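Local coordinates for bacterial leucyl aminopeptidase (Legionella pneumophila, PDB 6ESL), which removes amino acids, probably leucine among them, from the N-termini of peptides as a secreted zinc-dependent aminopeptidase of the M28 family, at residues K314-Y319 with S380-A385; D131-T136 with E374-F379. All coordinates share one frame; numbering follows the deposited sequence.

Contact 1 (K314-Y319 with S380-A385)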
loop_
_atom_site.group_PDB
_atom_site.type_symbol
_atom_site.label_atom_id
_atom_site.label_comp_id
_atom_site.label_asym_id
_atom_site.label_seq_id
_atom_site.Cartn_x
_atom_site.Cartn_y
_atom_site.Cartn_z
ATOM N N LYS B 314 -1.355 11.061 -1.878
ATOM C CA LYS B 314 -2.264 12.183 -1.610
ATOM C C LYS B 314 -1.607 13.545 -1.693
ATOM O O LYS B 314 -2.156 14.459 -2.275
ATOM C CB LYS B 314 -2.880 12.044 -0.215
ATOM C CG LYS B 314 -4.044 11.069 -0.214
ATOM C CD LYS B 314 -4.419 10.624 1.194
ATOM C CE LYS B 314 -5.330 11.658 1.874
ATOM N NZ LYS B 314 -5.465 11.133 3.264
ATOM N N LEU B 315 -0.392 13.656 -1.140
ATOM C CA LEU B 315 0.355 14.887 -1.233
ATOM C C LEU B 315 0.629 15.198 -2.668
ATOM O O LEU B 315 0.537 16.374 -3.047
ATOM C CB LEU B 315 1.693 14.849 -0.474
ATOM C CG LEU B 315 1.670 14.777 1.039
ATOM C CD1 LEU B 315 3.072 14.542 1.552
ATOM C CD2 LEU B 315 1.069 16.082 1.627
ATOM N N ILE B 316 0.989 14.179 -3.476
ATOM C CA ILE B 316 1.255 14.427 -4.893
ATOM C C ILE B 316 -0.036 14.978 -5.551
ATOM O O ILE B 316 -0.027 16.003 -6.237
ATOM C CB ILE B 316 1.774 13.173 -5.639
ATOM C CG1 ILE B 316 3.200 12.815 -5.169
ATOM C CG2 ILE B 316 1.791 13.425 -7.108
ATOM C CD1 ILE B 316 3.633 11.371 -5.386
ATOM N N ASP B 317 -1.147 14.269 -5.341
ATOM C CA ASP B 317 -2.370 14.635 -6.030
ATOM C C ASP B 317 -2.886 16.043 -5.595
ATOM O O ASP B 317 -3.174 16.900 -6.450
ATOM C CB ASP B 317 -3.433 13.575 -5.807
ATOM C CG ASP B 317 -4.743 13.956 -6.460
ATOM O OD1 ASP B 317 -4.773 14.035 -7.699
ATOM O OD2 ASP B 317 -5.699 14.282 -5.760
ATOM N N HIS B 318 -2.926 16.270 -4.288
ATOM C CA HIS B 318 -3.388 17.517 -3.700
ATOM C C HIS B 318 -2.511 18.715 -3.993
ATOM O O HIS B 318 -3.013 19.816 -4.323
ATOM C CB HIS B 318 -3.530 17.406 -2.160
ATOM C CG HIS B 318 -4.402 18.475 -1.561
ATOM N ND1 HIS B 318 -5.655 18.200 -1.061
ATOM C CD2 HIS B 318 -4.236 19.820 -1.438
ATOM C CE1 HIS B 318 -6.211 19.310 -0.626
ATOM N NE2 HIS B 318 -5.360 20.306 -0.812
ATOM N N TYR B 319 -1.198 18.561 -3.871
ATOM C CA TYR B 319 -0.319 19.748 -3.994
ATOM C C TYR B 319 0.442 19.831 -5.278
ATOM O O TYR B 319 0.834 20.883 -5.609
ATOM C CB TYR B 319 0.711 19.788 -2.854
ATOM C CG TYR B 319 0.135 20.089 -1.493
ATOM C CD1 TYR B 319 -0.466 21.367 -1.219
ATOM C CD2 TYR B 319 0.186 19.150 -0.458
ATOM C CE1 TYR B 319 -0.983 21.643 0.043
ATOM C CE2 TYR B 319 -0.309 19.477 0.813
ATOM C CZ TYR B 319 -0.886 20.716 1.042
ATOM O OH TYR B 319 -1.368 21.005 2.306
ATOM N N SER B 380 10.979 18.555 -5.421
ATOM C CA SER B 380 11.357 19.505 -4.401
ATOM C C SER B 380 10.110 19.978 -3.674
ATOM O O SER B 380 10.075 20.104 -2.414
ATOM C CB SER B 380 12.181 20.631 -5.041
ATOM O OG SER B 380 12.774 21.418 -4.045
ATOM N N LYS B 381 9.029 20.217 -4.439
ATOM C CA LYS B 381 7.763 20.614 -3.856
ATOM C C LYS B 381 7.229 19.557 -2.950
ATOM O O LYS B 381 6.653 19.850 -1.923
ATOM C CB LYS B 381 6.734 20.912 -4.953
ATOM C CG LYS B 381 7.034 22.242 -5.660
ATOM C CD LYS B 381 6.067 22.587 -6.741
ATOM C CE LYS B 381 6.615 23.801 -7.430
ATOM N NZ LYS B 381 5.729 24.418 -8.418
ATOM N N LEU B 382 7.351 18.317 -3.372
ATOM C CA LEU B 382 6.880 17.219 -2.556
ATOM C C LEU B 382 7.619 17.191 -1.214
ATOM O O LEU B 382 6.994 16.941 -0.188
ATOM C CB LEU B 382 6.976 15.877 -3.311
ATOM C CG LEU B 382 6.542 14.609 -2.586
ATOM C CD1 LEU B 382 5.126 14.724 -2.056
ATOM C CD2 LEU B 382 6.648 13.332 -3.457
ATOM N N ALA B 383 8.945 17.383 -1.239
ATOM C CA ALA B 383 9.745 17.374 0.009
ATOM C C ALA B 383 9.244 18.497 0.946
ATOM O O ALA B 383 9.103 18.256 2.153
ATOM C CB ALA B 383 11.219 17.602 -0.298
ATOM N N VAL B 384 9.084 19.700 0.373
ATOM C CA VAL B 384 8.570 20.868 1.145
ATOM C C VAL B 384 7.215 20.561 1.775
ATOM O O VAL B 384 6.988 20.819 2.968
ATOM C CB VAL B 384 8.492 22.173 0.318
ATOM C CG1 VAL B 384 7.743 23.315 1.045
ATOM C CG2 VAL B 384 9.875 22.636 0.020
ATOM N N ALA B 385 6.329 19.951 0.993
ATOM C CA ALA B 385 4.977 19.676 1.500
ATOM C C ALA B 385 4.998 18.606 2.599
ATOM O O ALA B 385 4.297 18.741 3.605
ATOM C CB ALA B 385 4.071 19.275 0.360
#

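Contact 2 (D131-T136 with E374-F379)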
loop_
_atom_site.group_PDB
_atom_site.type_symbol
_atom_site.label_atom_id
_atom_site.label_comp_id
_atom_site.label_asym_id
_atom_site.label_seq_id
_atom_site.Cartn_x
_atom_site.Cartn_y
_atom_site.Cartn_z
ATOM N N ASP B 131 15.508 27.425 -10.793
ATOM C CA ASP B 131 16.858 27.731 -11.137
ATOM C C ASP B 131 17.920 27.310 -10.076
ATOM O O ASP B 131 19.013 26.929 -10.455
ATOM C CB ASP B 131 17.076 29.239 -11.565
ATOM C CG ASP B 131 18.483 29.425 -12.051
ATOM O OD1 ASP B 131 18.827 28.817 -13.118
ATOM O OD2 ASP B 131 19.309 30.029 -11.279
ATOM N N ASN B 132 17.568 27.364 -8.799
ATOM C CA ASN B 132 18.492 27.019 -7.708
ATOM C C ASN B 132 18.809 25.523 -7.813
ATOM O O ASN B 132 19.993 25.092 -7.659
ATOM C CB ASN B 132 17.810 27.282 -6.343
ATOM C CG ASN B 132 17.756 28.734 -5.975
ATOM O OD1 ASN B 132 18.414 29.537 -6.636
ATOM N ND2 ASN B 132 17.047 29.087 -4.900
ATOM N N ILE B 133 17.772 24.744 -8.158
ATOM C CA ILE B 133 17.932 23.315 -8.298
ATOM C C ILE B 133 18.958 23.043 -9.407
ATOM O O ILE B 133 19.919 22.267 -9.251
ATOM C CB ILE B 133 16.556 22.562 -8.577
ATOM C CG1 ILE B 133 15.661 22.664 -7.358
ATOM C CG2 ILE B 133 16.868 21.077 -8.845
ATOM C CD1 ILE B 133 14.205 22.370 -7.625
ATOM N N TRP B 134 18.757 23.679 -10.542
ATOM C CA TRP B 134 19.599 23.503 -11.715
ATOM C C TRP B 134 21.063 23.940 -11.402
ATOM O O TRP B 134 22.026 23.287 -11.830
ATOM C CB TRP B 134 19.015 24.350 -12.912
ATOM C CG TRP B 134 19.666 24.056 -14.211
ATOM C CD1 TRP B 134 20.598 24.834 -14.845
ATOM C CD2 TRP B 134 19.463 22.894 -15.053
ATOM N NE1 TRP B 134 20.983 24.221 -16.026
ATOM C CE2 TRP B 134 20.290 23.051 -16.189
ATOM C CE3 TRP B 134 18.634 21.727 -14.959
ATOM C CZ2 TRP B 134 20.367 22.088 -17.220
ATOM C CZ3 TRP B 134 18.684 20.783 -15.987
ATOM C CH2 TRP B 134 19.555 20.969 -17.113
ATOM N N GLN B 135 21.215 25.033 -10.642
ATOM C CA GLN B 135 22.544 25.529 -10.235
ATOM C C GLN B 135 23.296 24.549 -9.315
ATOM O O GLN B 135 24.480 24.281 -9.519
ATOM C CB GLN B 135 22.419 26.895 -9.556
ATOM C CG GLN B 135 21.942 28.004 -10.479
ATOM C CD GLN B 135 22.872 28.224 -11.656
ATOM O OE1 GLN B 135 24.094 28.178 -11.513
ATOM N NE2 GLN B 135 22.296 28.465 -12.828
ATOM N N THR B 136 22.598 24.020 -8.310
ATOM C CA THR B 136 23.138 22.973 -7.422
ATOM C C THR B 136 23.585 21.756 -8.202
ATOM O O THR B 136 24.671 21.189 -7.998
ATOM C CB THR B 136 22.108 22.614 -6.359
ATOM O OG1 THR B 136 21.844 23.768 -5.566
ATOM C CG2 THR B 136 22.611 21.497 -5.450
ATOM N N GLU B 374 11.248 20.635 -14.609
ATOM C CA GLU B 374 9.931 20.679 -14.010
ATOM C C GLU B 374 9.760 19.429 -13.071
ATOM O O GLU B 374 9.219 19.560 -12.021
ATOM C CB GLU B 374 8.853 20.653 -15.068
ATOM C CG GLU B 374 7.471 20.766 -14.497
ATOM C CD GLU B 374 6.411 20.804 -15.565
ATOM O OE1 GLU B 374 6.199 21.896 -16.110
ATOM O OE2 GLU B 374 5.804 19.762 -15.873
ATOM N N HIS B 375 10.218 18.269 -13.504
ATOM C CA HIS B 375 10.143 17.047 -12.684
ATOM C C HIS B 375 10.929 17.233 -11.377
ATOM O O HIS B 375 10.420 17.050 -10.339
ATOM C CB HIS B 375 10.750 15.898 -13.453
ATOM C CG HIS B 375 10.027 14.593 -13.294
ATOM N ND1 HIS B 375 10.653 13.374 -13.379
ATOM C CD2 HIS B 375 8.722 14.325 -13.110
ATOM C CE1 HIS B 375 9.770 12.414 -13.235
ATOM N NE2 HIS B 375 8.590 12.964 -13.068
ATOM N N MET B 376 12.142 17.747 -11.469
ATOM C CA MET B 376 12.975 17.968 -10.291
ATOM C C MET B 376 12.338 18.934 -9.351
ATOM O O MET B 376 12.411 18.799 -8.172
ATOM C CB MET B 376 14.368 18.446 -10.674
ATOM C CG MET B 376 15.206 17.397 -11.352
ATOM S SD MET B 376 16.952 17.725 -11.595
ATOM C CE MET B 376 16.937 18.923 -12.907
ATOM N N THR B 377 11.721 19.946 -9.918
ATOM C CA THR B 377 10.988 20.971 -9.120
ATOM C C THR B 377 9.775 20.350 -8.389
ATOM O O THR B 377 9.495 20.618 -7.218
ATOM C CB THR B 377 10.553 22.163 -10.036
ATOM O OG1 THR B 377 11.717 22.729 -10.628
ATOM C CG2 THR B 377 9.863 23.173 -9.308
ATOM N N ASN B 378 9.071 19.463 -9.074
ATOM C CA ASN B 378 7.936 18.753 -8.482
ATOM C C ASN B 378 8.333 17.898 -7.276
ATOM O O ASN B 378 7.628 17.880 -6.264
ATOM C CB ASN B 378 7.195 17.911 -9.560
ATOM C CG ASN B 378 6.280 18.752 -10.457
ATOM O OD1 ASN B 378 5.785 18.261 -11.540
ATOM N ND2 ASN B 378 6.044 20.022 -10.067
ATOM N N PHE B 379 9.446 17.229 -7.381
ATOM C CA PHE B 379 9.990 16.491 -6.246
ATOM C C PHE B 379 10.427 17.368 -5.087
ATOM O O PHE B 379 10.099 17.044 -3.910
ATOM C CB PHE B 379 11.105 15.514 -6.692
ATOM C CG PHE B 379 10.574 14.320 -7.407
ATOM C CD1 PHE B 379 10.124 13.195 -6.713
ATOM C CD2 PHE B 379 10.500 14.321 -8.753
ATOM C CE1 PHE B 379 9.679 12.044 -7.429
ATOM C CE2 PHE B 379 9.899 13.255 -9.476
ATOM C CZ PHE B 379 9.499 12.129 -8.801
#

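Contact 1 (K314-Y319 with S380-A385)
L382 reaches across to L315 and I316 where helices 306-320 and 373-391 pass each other. Its CB leaves the backbone without aiming straight at the other helix, but CG stands anti to the backbone N (chi1 179°), and this turns the end of the side chain into the interface. There the chain forks. CD1 packs on CB of L315 at 3.8 Å and also lies 4.1 Å from CG1 of I316. The other branch, CD2, lies 3.9 Å from CG1 and 4.1 Å from CD1 of I316. A leucine suits this place because its forked end can straddle CG1 of I316, with CD1 also reaching L315 and CD2 also reaching CD1 of I316; the L382 and L315 side chains cross at about a right angle.

The helices belong to the alpha/beta zinc exopeptidase domain of family M28, in which helices pack around a mixed beta-sheet. M297 of strand 297-300 touches both I316 and L382, carrying the apolar layer on to that sheet. The axes of the short segments come within 10.1 Å at an angle of 108°.

Farther along, the CB methyl of A385 meets CD2 of Y319 at 4.0 Å, approaching the ring obliquely. Alanine fits here, since a single methyl lets the backbone of helix 373-391 come close to a large ring. Within helix 306-320, CD2 of L315 lies in plane at the edge of that ring, while CD2 of H318 sits over one face, toward the rim. The phenol OH is hydrogen-bonded to E389, farther along helix 373-391.

Contact 2 (D131-T136 with E374-F379)
The helical segments of I133 and T377 cross at 105° with their axes 9.8 Å apart at closest approach, and the CA atoms of these two residues lie 7.4 Å from each other. This steep helix-helix packing joins helix 130-142 to helix 373-391 of the M28 alpha/beta domain, with helix 220-239 touching both sides of the contact.

The CB of I133 points toward helix 373-391, and two branches do the touching. Its CD1 reaches the backbone itself, packing 3.8 Å from CA of T377, whereas CG2 lies 4.1 Å from CB of M376. Beta-branched isoleucine is well suited to this, since one branch can reach forward while the other covers the neighbouring residue. T377 offers a small side chain that leaves its CA accessible to the methyl, and its hydroxyl is not left to apolar neighbours: OG1 is hydrogen-bonded to S130 and to the backbone O of L373.

M376 starts out toward helix 130-142, and a bend at chi3 (-73°) places its terminal methyl beside W134. The indole has CG anti to the backbone N (chi1 -170°), which brings its six-membered ring nearer the other helix. A flexible thioether suits such a place, and its CE comes to the indole edge near the ring plane, 3.9 Å from CE3 and 4.0 Å from CZ3.

Contacts 1 and 2 occupy adjoining stretches of helix 373-391, and their centres lie 14 Å apart. They meet directly where CB of S380, in contact 1, packs 3.7 Å from CD1 of I133, in contact 2. Helix 220-239 touches residues of both contacts: S229 receives a hydrogen bond at its backbone O from S380 OG, and its own hydroxyl is hydrogen-bonded to M376 O. The M376 side chain is about 13 Å from a bound zinc ion, too far to be a ligand. D222, on the same helix 220-239, is a ligand of both zinc sites, which in M28 enzymes form the active centre.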